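Local structure of glycosyl hydrolase family 2, TIM barrel domain protein (Faecalibacterium prausnitzii A2-165, 6ED2) at residues Leu28-Ala33 / Ile363-Asp368; Leu211-Arg216 / Leu277-His282; Arg216-Glu221 / Glu225-Val230; Val240-Tyr243 / Arg248-Glu251. The protein probably hydrolyses beta-D-glucuronides as a family 2 glycoside hydrolase of a human gut bacterium, freeing glucuronic acid from its conjugates. All coordinates share one frame; numbering follows the deposited sequence.

Contact 1. Residues Leu28-Ala33 / Ile363-Asp368; sequences LLYPRA and IYQMAD
Y30 and Q365 meet where the loop ahead of strand 38-51 passes helix 361-370 of the TIM-barrel domain, and the tyrosine can be followed outward from its backbone. Its CB lies 4.1 Å from Q365 NE2, already at the limit of touching. CG comes closer, 3.5 Å from the same nitrogen, and the remaining ring carbons all stay within 3.8 Å of Q365 NE2, because this atom sits over the middle of the ring, 3.3 Å above its plane. The amide is turned almost perpendicular to the ring, 87° between the planes, so it points into the face instead of stacking on it. Q365 reaches this far with an extended chain beyond CG. The opposite face of the ring is taken by P31 CD, while Y30 CD2 at the rim lies over the centre of the R32 guanidinium, 3.7 Å from its plane. At the tip the hydroxyl is hydrogen-bonded to E362 OE2, about one turn before Q365 on the same helix, which ties the phenol down at its far end. R32 NH2 and Q365 NE2, both nitrogen donors, approach to 3.9 Å without bonding. No hydrogen bond links the two segments: the interface depends on an amide nitrogen over an aromatic face, consistent with a weak N-H to pi attraction.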
# COMPACT_ATOMS: atom_id res chain seq x y z
N LEU A 28 -2.08 19.19 42.32
CA LEU A 28 -2.14 18.49 41.04
C LEU A 28 -3.46 17.75 40.86
O LEU A 28 -3.58 16.88 39.99
CB LEU A 28 -0.94 17.54 40.90
CG LEU A 28 0.37 18.28 40.60
CD1 LEU A 28 0.96 18.88 41.85
CD2 LEU A 28 1.38 17.37 39.95
N LEU A 29 -4.45 18.06 41.69
CA LEU A 29 -5.79 17.52 41.51
C LEU A 29 -6.38 17.92 40.15
O LEU A 29 -6.23 19.05 39.69
CB LEU A 29 -6.70 18.02 42.63
CG LEU A 29 -6.33 17.51 44.03
CD1 LEU A 29 -7.24 18.13 45.10
CD2 LEU A 29 -6.40 15.98 44.06
N TYR A 30 -7.04 16.97 39.50
CA TYR A 30 -7.70 17.28 38.25
C TYR A 30 -8.77 18.35 38.48
O TYR A 30 -9.56 18.24 39.44
CB TYR A 30 -8.34 16.03 37.65
CG TYR A 30 -8.74 16.25 36.21
CD1 TYR A 30 -7.78 16.29 35.21
CD2 TYR A 30 -10.06 16.47 35.87
CE1 TYR A 30 -8.13 16.50 33.90
CE2 TYR A 30 -10.42 16.69 34.55
CZ TYR A 30 -9.45 16.70 33.58
OH TYR A 30 -9.79 16.92 32.28
N PRO A 31 -8.84 19.39 37.64
CA PRO A 31 -9.81 20.47 37.88
C PRO A 31 -11.24 19.95 37.83
O PRO A 31 -11.59 19.12 36.99
CB PRO A 31 -9.52 21.46 36.75
CG PRO A 31 -8.16 21.12 36.26
CD PRO A 31 -8.03 19.64 36.44
N ARG A 32 -12.06 20.43 38.76
CA ARG A 32 -13.42 19.94 38.92
C ARG A 32 -14.36 21.12 39.15
O ARG A 32 -14.00 22.09 39.84
CB ARG A 32 -13.55 18.94 40.08
CG ARG A 32 -12.77 17.63 39.92
CD ARG A 32 -13.44 16.65 38.96
NE ARG A 32 -12.72 15.37 38.92
CZ ARG A 32 -12.70 14.56 37.86
NH1 ARG A 32 -13.36 14.88 36.75
NH2 ARG A 32 -12.01 13.42 37.92
N ALA A 33 -15.55 21.05 38.56
CA ALA A 33 -16.66 21.91 38.95
C ALA A 33 -17.34 21.27 40.16
O ALA A 33 -17.68 20.08 40.13
CB ALA A 33 -17.65 22.09 37.80
N ILE A 363 -6.60 9.81 30.07
CA ILE A 363 -6.32 8.41 29.74
C ILE A 363 -6.35 7.53 30.99
O ILE A 363 -6.84 6.39 30.95
CB ILE A 363 -4.98 8.32 28.98
CG1 ILE A 363 -5.12 8.99 27.61
CG2 ILE A 363 -4.50 6.87 28.86
CD1 ILE A 363 -3.81 9.29 26.92
N TYR A 364 -5.84 8.03 32.13
CA TYR A 364 -5.93 7.27 33.38
C TYR A 364 -7.37 7.16 33.85
O TYR A 364 -7.78 6.11 34.38
CB TYR A 364 -5.09 7.91 34.49
CG TYR A 364 -3.64 8.16 34.15
CD1 TYR A 364 -2.63 7.32 34.65
CD2 TYR A 364 -3.26 9.22 33.33
CE1 TYR A 364 -1.28 7.55 34.34
CE2 TYR A 364 -1.93 9.45 33.01
CZ TYR A 364 -0.94 8.61 33.53
OH TYR A 364 0.38 8.84 33.21
N GLN A 365 -8.13 8.24 33.70
CA GLN A 365 -9.53 8.20 34.09
C GLN A 365 -10.28 7.12 33.32
O GLN A 365 -11.10 6.39 33.88
CB GLN A 365 -10.17 9.58 33.87
CG GLN A 365 -9.51 10.70 34.70
CD GLN A 365 -10.01 12.09 34.31
OE1 GLN A 365 -10.87 12.23 33.44
NE2 GLN A 365 -9.48 13.12 34.96
N MET A 366 -9.96 6.96 32.03
CA MET A 366 -10.61 5.92 31.24
C MET A 366 -10.13 4.54 31.67
O MET A 366 -10.93 3.60 31.75
CB MET A 366 -10.38 6.13 29.74
CG MET A 366 -10.94 4.98 28.88
SD MET A 366 -11.67 5.42 27.26
CE MET A 366 -13.00 6.50 27.81
N ALA A 367 -8.82 4.39 31.91
CA ALA A 367 -8.32 3.13 32.47
C ALA A 367 -9.03 2.81 33.79
O ALA A 367 -9.39 1.66 34.04
CB ALA A 367 -6.81 3.20 32.67
N ASP A 368 -9.27 3.84 34.62
CA ASP A 368 -10.01 3.62 35.86
C ASP A 368 -11.38 3.01 35.59
O ASP A 368 -11.84 2.14 36.35
CB ASP A 368 -10.18 4.94 36.62
CG ASP A 368 -8.89 5.41 37.29
OD1 ASP A 368 -7.86 4.69 37.28
OD2 ASP A 368 -8.90 6.54 37.81

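Contact 2. Residues Leu211-Arg216 / Leu277-His282; sequences LDYSTR and LVIRIH
The hydroxyl of Y213 is hydrogen-bonded to D293 OD2 on strand 286-295, and this bond holds the end of a ring that meets L277 and I279 obliquely. D293 is well placed for the task, since its backbone also pairs with that of L277. Below the hydroxyl the contact is wholly apolar. L277 comes from the opposite direction and touches with one methyl, CD2, which lies 3.5 Å from Y213 CE1 and 3.8 Å from Y213 CZ. I279 meets the other end of the ring: its CD1 is 3.8 Å from Y213 CG, and a CH-pi contact puts this methyl 4.2 Å from the ring centroid, off-centre and 30° from the normal. The two methyls thus divide the ring between its root and its hydroxyl end. T215 CG2, two residues along the strand, lies at the ring edge in its plane. With CG between the backbone N and the carbonyl carbon (chi1 77°), the Y213 ring turns toward both methyls. Two residues, L211 and D212, stand opposite the single S231, a classic bulge, and D212 OD1 accepts a weak bond from Y213 N. Strand 210-219 belongs to a three-stranded sheet and strand 275-283 to a four-stranded one; their inward side chains form the core of a beta sandwich, consistent with the immunoglobulin-like domain between the sugar-binding and TIM-barrel domains of family 2 enzymes.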
# COMPACT_ATOMS: atom_id res chain seq x y z
N LEU A 211 -6.00 20.90 48.68
CA LEU A 211 -4.89 20.84 47.73
C LEU A 211 -4.51 19.43 47.32
O LEU A 211 -3.92 19.24 46.25
CB LEU A 211 -3.64 21.52 48.31
CG LEU A 211 -3.81 22.92 48.90
CD1 LEU A 211 -2.56 23.30 49.65
CD2 LEU A 211 -4.10 23.94 47.82
N ASP A 212 -4.81 18.43 48.14
CA ASP A 212 -4.36 17.08 47.86
C ASP A 212 -5.09 16.12 48.78
O ASP A 212 -5.68 16.52 49.79
CB ASP A 212 -2.84 16.96 48.04
CG ASP A 212 -2.26 15.71 47.37
OD1 ASP A 212 -2.94 15.08 46.54
OD2 ASP A 212 -1.10 15.35 47.69
N TYR A 213 -5.09 14.85 48.40
CA TYR A 213 -5.56 13.79 49.26
C TYR A 213 -4.85 12.53 48.83
O TYR A 213 -4.32 12.44 47.72
CB TYR A 213 -7.09 13.63 49.21
CG TYR A 213 -7.61 12.91 47.98
CD1 TYR A 213 -7.84 11.55 48.00
CD2 TYR A 213 -7.87 13.61 46.79
CE1 TYR A 213 -8.32 10.88 46.88
CE2 TYR A 213 -8.36 12.95 45.66
CZ TYR A 213 -8.58 11.58 45.71
OH TYR A 213 -9.06 10.89 44.62
N SER A 214 -4.83 11.56 49.73
CA SER A 214 -4.18 10.28 49.46
C SER A 214 -5.08 9.19 50.01
O SER A 214 -5.87 9.43 50.93
CB SER A 214 -2.77 10.19 50.10
OG SER A 214 -2.86 10.00 51.52
N THR A 215 -4.97 7.99 49.42
CA THR A 215 -5.71 6.81 49.84
C THR A 215 -4.77 5.60 49.85
O THR A 215 -3.82 5.53 49.06
CB THR A 215 -6.92 6.50 48.91
OG1 THR A 215 -6.49 6.41 47.54
CG2 THR A 215 -8.00 7.57 49.04
N ARG A 216 -5.04 4.69 50.80
CA ARG A 216 -4.46 3.35 50.92
C ARG A 216 -5.61 2.39 51.12
O ARG A 216 -6.60 2.73 51.78
CB ARG A 216 -3.50 3.17 52.14
CG ARG A 216 -2.24 4.00 52.12
CD ARG A 216 -1.77 4.38 53.55
NE ARG A 216 -0.95 5.61 53.52
CZ ARG A 216 -1.22 6.73 54.20
NH1 ARG A 216 -2.27 6.80 55.01
NH2 ARG A 216 -0.43 7.79 54.09
N LEU A 277 -16.18 10.05 45.66
CA LEU A 277 -15.55 10.60 46.84
C LEU A 277 -15.92 12.07 46.96
O LEU A 277 -15.78 12.82 45.99
CB LEU A 277 -14.03 10.42 46.76
CG LEU A 277 -13.17 10.84 47.96
CD1 LEU A 277 -13.49 9.98 49.17
CD2 LEU A 277 -11.71 10.70 47.61
N VAL A 278 -16.38 12.48 48.14
CA VAL A 278 -16.75 13.86 48.41
C VAL A 278 -15.91 14.37 49.57
O VAL A 278 -16.06 13.90 50.70
CB VAL A 278 -18.25 14.00 48.72
CG1 VAL A 278 -18.62 15.46 48.99
CG2 VAL A 278 -19.07 13.41 47.60
N ILE A 279 -15.05 15.35 49.30
CA ILE A 279 -14.23 15.97 50.33
C ILE A 279 -14.69 17.41 50.53
O ILE A 279 -14.67 18.20 49.58
CB ILE A 279 -12.73 15.95 49.97
CG1 ILE A 279 -12.26 14.55 49.56
CG2 ILE A 279 -11.91 16.51 51.13
CD1 ILE A 279 -10.88 14.58 48.93
N ARG A 280 -15.03 17.77 51.77
CA ARG A 280 -15.55 19.10 52.05
C ARG A 280 -14.81 19.75 53.21
O ARG A 280 -14.43 19.09 54.18
CB ARG A 280 -17.06 19.02 52.37
CG ARG A 280 -17.91 18.69 51.17
CD ARG A 280 -19.39 18.80 51.49
NE ARG A 280 -20.17 18.98 50.28
CZ ARG A 280 -21.42 19.43 50.25
NH1 ARG A 280 -22.06 19.73 51.38
NH2 ARG A 280 -22.05 19.57 49.09
N ILE A 281 -14.60 21.06 53.09
CA ILE A 281 -14.18 21.92 54.19
C ILE A 281 -15.39 22.71 54.66
O ILE A 281 -16.17 23.21 53.84
CB ILE A 281 -13.04 22.86 53.75
CG1 ILE A 281 -11.87 22.08 53.16
CG2 ILE A 281 -12.59 23.76 54.93
CD1 ILE A 281 -10.80 22.97 52.53
N HIS A 282 -15.56 22.82 55.99
CA HIS A 282 -16.68 23.54 56.58
C HIS A 282 -16.20 24.65 57.50
O HIS A 282 -15.22 24.49 58.23
CB HIS A 282 -17.58 22.61 57.39
CG HIS A 282 -18.11 21.46 56.61
ND1 HIS A 282 -19.32 21.50 55.95
CD2 HIS A 282 -17.59 20.23 56.38
CE1 HIS A 282 -19.53 20.34 55.35
NE2 HIS A 282 -18.50 19.55 55.60

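Contact 3. Residues Arg216-Glu221 / Glu225-Val230; sequences RYRLTE and EIDYTV
R218 is held by two carboxylates from the adjacent strand, E225 and D227, and its three guanidinium nitrogens all find acceptors there. Toward E225 it presents its side: NE and NH1 both donate to the single oxygen OE2, with R218 NH1 the closer at 2.8 Å and R218 NE at 3.1 Å. NH1 uses the anti lone pair, whereas NE meets the oxygen 34° out of the carboxylate plane. Toward D227 the group is end-on, R218 NH1 reaching D227 OD1 at 3.0 Å and R218 NH2 reaching D227 OD2 at 3.2 Å, each on the syn side but well out of the carboxylate plane. The chain runs extended to CD and then bends at chi3 (50°), bringing the guanidinium across to both acids. D227 OD1 is also hydrogen-bonded to T258 OG1 on strand 256-262, which carries the network to the third strand.

The backbone is satisfied in the same orderly way. R216 N bonds to D227 O at 2.9 Å and D227 N answers to R216 O; E225 N bonds to R218 O at 2.8 Å, while the return bond from R218 N is weak. Between these hydrogen-bonded pairs, Y217 and I226 form a non-hydrogen-bonded pair and lie side by side on the other face, Y217 CD1 3.8 Å from I226 CG1. Such cross-strand pairing, charged outside and apolar inside, belongs to an antiparallel beta hairpin of a sandwich sheet.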
# COMPACT_ATOMS: atom_id res chain seq x y z
N ARG A 216 -5.04 4.69 50.80
CA ARG A 216 -4.46 3.35 50.92
C ARG A 216 -5.61 2.39 51.12
O ARG A 216 -6.60 2.73 51.78
CB ARG A 216 -3.50 3.17 52.14
CG ARG A 216 -2.24 4.00 52.12
CD ARG A 216 -1.77 4.38 53.55
NE ARG A 216 -0.95 5.61 53.52
CZ ARG A 216 -1.22 6.73 54.20
NH1 ARG A 216 -2.27 6.80 55.01
NH2 ARG A 216 -0.43 7.79 54.09
N TYR A 217 -5.47 1.17 50.62
CA TYR A 217 -6.59 0.23 50.63
C TYR A 217 -6.21 -1.04 51.37
O TYR A 217 -5.06 -1.48 51.36
CB TYR A 217 -7.05 -0.09 49.19
CG TYR A 217 -7.43 1.19 48.45
CD1 TYR A 217 -8.74 1.65 48.47
CD2 TYR A 217 -6.47 1.95 47.82
CE1 TYR A 217 -9.09 2.82 47.84
CE2 TYR A 217 -6.81 3.13 47.19
CZ TYR A 217 -8.12 3.55 47.19
OH TYR A 217 -8.45 4.73 46.57
N ARG A 218 -7.22 -1.64 51.99
CA ARG A 218 -7.07 -2.85 52.78
C ARG A 218 -8.36 -3.64 52.66
O ARG A 218 -9.45 -3.10 52.86
CB ARG A 218 -6.76 -2.48 54.23
CG ARG A 218 -6.68 -3.62 55.22
CD ARG A 218 -6.16 -3.10 56.58
NE ARG A 218 -6.90 -1.92 57.04
CZ ARG A 218 -6.41 -0.68 57.14
NH1 ARG A 218 -7.18 0.32 57.56
NH2 ARG A 218 -5.14 -0.44 56.82
N LEU A 219 -8.23 -4.92 52.31
CA LEU A 219 -9.39 -5.80 52.24
C LEU A 219 -9.59 -6.50 53.58
O LEU A 219 -8.63 -6.89 54.24
CB LEU A 219 -9.21 -6.83 51.12
CG LEU A 219 -8.80 -6.26 49.76
CD1 LEU A 219 -8.83 -7.34 48.69
CD2 LEU A 219 -9.67 -5.08 49.36
N THR A 220 -10.85 -6.64 53.99
CA THR A 220 -11.21 -7.26 55.26
C THR A 220 -12.18 -8.41 54.99
O THR A 220 -12.57 -8.66 53.85
CB THR A 220 -11.80 -6.25 56.23
OG1 THR A 220 -13.07 -5.80 55.75
CG2 THR A 220 -10.87 -5.04 56.38
N GLU A 221 -12.59 -9.10 56.06
CA GLU A 221 -13.50 -10.23 55.87
C GLU A 221 -14.88 -9.78 55.41
O GLU A 221 -15.53 -10.47 54.61
CB GLU A 221 -13.60 -11.04 57.17
CG GLU A 221 -14.76 -12.06 57.18
CD GLU A 221 -14.43 -13.37 56.46
OE1 GLU A 221 -14.51 -13.41 55.20
OE2 GLU A 221 -14.11 -14.36 57.16
N GLU A 225 -11.35 -1.26 53.81
CA GLU A 225 -11.09 -0.01 54.51
C GLU A 225 -10.16 0.85 53.67
O GLU A 225 -9.23 0.35 53.04
CB GLU A 225 -10.44 -0.27 55.88
CG GLU A 225 -11.21 -1.27 56.71
CD GLU A 225 -10.74 -1.32 58.15
OE1 GLU A 225 -11.57 -1.66 59.02
OE2 GLU A 225 -9.55 -1.02 58.39
N ILE A 226 -10.44 2.15 53.66
CA ILE A 226 -9.63 3.13 52.95
C ILE A 226 -9.10 4.09 53.99
O ILE A 226 -9.88 4.81 54.62
CB ILE A 226 -10.45 3.90 51.89
CG1 ILE A 226 -11.24 2.95 50.99
CG2 ILE A 226 -9.52 4.80 51.10
CD1 ILE A 226 -12.35 3.64 50.15
N ASP A 227 -7.77 4.10 54.18
CA ASP A 227 -7.12 5.14 54.97
C ASP A 227 -6.84 6.32 54.05
O ASP A 227 -6.28 6.16 52.96
CB ASP A 227 -5.81 4.65 55.59
CG ASP A 227 -6.00 3.47 56.56
OD1 ASP A 227 -7.11 3.29 57.12
OD2 ASP A 227 -5.03 2.71 56.74
N TYR A 228 -7.21 7.51 54.51
CA TYR A 228 -7.07 8.70 53.70
C TYR A 228 -6.31 9.75 54.49
O TYR A 228 -6.32 9.76 55.72
CB TYR A 228 -8.46 9.23 53.26
CG TYR A 228 -9.26 9.86 54.39
CD1 TYR A 228 -9.04 11.17 54.77
CD2 TYR A 228 -10.23 9.14 55.07
CE1 TYR A 228 -9.74 11.75 55.79
CE2 TYR A 228 -10.95 9.73 56.11
CZ TYR A 228 -10.69 11.03 56.46
OH TYR A 228 -11.39 11.65 57.49
N THR A 229 -5.67 10.65 53.76
CA THR A 229 -5.31 11.95 54.27
C THR A 229 -5.89 13.00 53.34
O THR A 229 -6.15 12.73 52.16
CB THR A 229 -3.77 12.12 54.41
OG1 THR A 229 -3.16 12.26 53.11
CG2 THR A 229 -3.14 10.91 55.12
N VAL A 230 -6.11 14.20 53.88
CA VAL A 230 -6.48 15.37 53.10
C VAL A 230 -5.56 16.52 53.50
O VAL A 230 -5.38 16.78 54.69
CB VAL A 230 -7.95 15.77 53.33
CG1 VAL A 230 -8.28 17.06 52.54
CG2 VAL A 230 -8.87 14.64 52.95

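Contact 4. Residues Val240-Tyr243 / Arg248-Glu251; sequences VELY and RVAE
E241 and R248 form a salt bridge across the strands: R248 NH1 donates to E241 OE2 at 3.0 Å, nearly straight at 160°, in the guanidinium plane and on the anti lone pair of the oxygen. The carboxylate also belongs to the magnesium site, which T239 shares, so metal and arginine together would be expected to favour its charged form. Around this pair, R248 is shaped by its neighbours. CG of E251 lies 3.4 Å above the centre of the guanidinium, and R248 CB sits over one face of the Y243 ring, 3.6 Å from Y243 CE2. A turn at chi3 (67°) then sends the guanidinium back toward E241.

The hairpin beneath is interrupted by a beta bulge of the classic kind, in which L242 alone is matched by two residues, V249 and A250. L242 O accepts from V249 N at 2.8 Å and more weakly from A250 N, while L242 N is bonded to A250 O at 2.8 Å. The extra residue shifts the register by one, pairing Y243 with R248. L242 CB rests against V249 CG2 at 4.0 Å and against A250 CB. Farther out, E241 is hydrogen-bonded through its backbone to V278 of strand 275-283, and L242 packs on I226 of the facing sheet.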
# COMPACT_ATOMS: atom_id res chain seq x y z
N VAL A 240 -15.09 13.68 54.84
CA VAL A 240 -14.90 12.87 53.65
C VAL A 240 -16.03 11.85 53.61
O VAL A 240 -16.33 11.22 54.63
CB VAL A 240 -13.54 12.16 53.64
CG1 VAL A 240 -13.35 11.39 52.36
CG2 VAL A 240 -12.40 13.16 53.84
N GLU A 241 -16.66 11.71 52.46
CA GLU A 241 -17.78 10.80 52.29
C GLU A 241 -17.55 9.97 51.04
O GLU A 241 -16.91 10.41 50.09
CB GLU A 241 -19.11 11.56 52.16
CG GLU A 241 -19.47 12.41 53.36
CD GLU A 241 -20.59 13.38 53.05
OE1 GLU A 241 -20.33 14.38 52.35
OE2 GLU A 241 -21.73 13.14 53.48
N LEU A 242 -18.10 8.76 51.05
CA LEU A 242 -17.99 7.86 49.92
C LEU A 242 -19.39 7.44 49.51
O LEU A 242 -20.15 6.94 50.34
CB LEU A 242 -17.13 6.64 50.27
CG LEU A 242 -16.57 5.90 49.07
CD1 LEU A 242 -15.61 6.79 48.30
CD2 LEU A 242 -15.90 4.61 49.54
N TYR A 243 -19.73 7.66 48.24
CA TYR A 243 -21.05 7.35 47.71
C TYR A 243 -20.98 6.23 46.69
O TYR A 243 -20.09 6.21 45.83
CB TYR A 243 -21.70 8.58 47.08
CG TYR A 243 -22.22 9.56 48.10
CD1 TYR A 243 -21.38 10.51 48.64
CD2 TYR A 243 -23.54 9.50 48.54
CE1 TYR A 243 -21.84 11.41 49.57
CE2 TYR A 243 -24.00 10.40 49.49
CZ TYR A 243 -23.14 11.35 49.99
OH TYR A 243 -23.56 12.27 50.93
N ARG A 248 -24.81 6.85 50.53
CA ARG A 248 -23.54 7.05 51.22
C ARG A 248 -23.14 5.74 51.90
O ARG A 248 -23.91 5.18 52.69
CB ARG A 248 -23.65 8.17 52.25
CG ARG A 248 -22.29 8.66 52.72
CD ARG A 248 -22.44 9.84 53.64
NE ARG A 248 -23.07 9.45 54.88
CZ ARG A 248 -23.39 10.31 55.84
NH1 ARG A 248 -23.13 11.60 55.66
NH2 ARG A 248 -23.96 9.88 56.96
N VAL A 249 -21.95 5.23 51.57
CA VAL A 249 -21.50 3.97 52.14
C VAL A 249 -20.45 4.17 53.23
O VAL A 249 -20.18 3.22 53.99
CB VAL A 249 -20.95 3.03 51.04
CG1 VAL A 249 -22.04 2.73 50.02
CG2 VAL A 249 -19.73 3.64 50.36
N ALA A 250 -19.86 5.35 53.33
CA ALA A 250 -18.88 5.64 54.38
C ALA A 250 -18.78 7.14 54.55
O ALA A 250 -19.01 7.91 53.61
CB ALA A 250 -17.50 5.05 54.05
N GLU A 251 -18.41 7.56 55.75
CA GLU A 251 -18.12 8.96 55.98
C GLU A 251 -17.15 9.05 57.15
O GLU A 251 -17.06 8.14 57.97
CB GLU A 251 -19.40 9.75 56.25
CG GLU A 251 -20.36 9.01 57.14
CD GLU A 251 -19.97 9.10 58.61
OE1 GLU A 251 -19.33 10.12 59.00
OE2 GLU A 251 -20.29 8.16 59.38

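In the fold
Contacts 2, 3 and 4 all lie in the immunoglobulin-like beta sandwich that precedes the barrel, whereas contact 1 ties an N-terminal loop to a barrel helix. Contact 2 is the buried one, apolar and spanning both sheets; contacts 3 and 4 are hairpins, one in each sheet, each held together by its own backbone bonds, with salt bridges on the side turned from the core. Contacts 2 and 3 share R216 and strand 210-219, and S214 OG and T229 OG1 are 2.8 Å apart between them. Contact 4 meets contact 2 through the neighbouring strand and contact 3 across the sandwich. Contact 1, at the surface and without a cross-segment hydrogen bond, still reaches contact 2 where L29 packs on Y213.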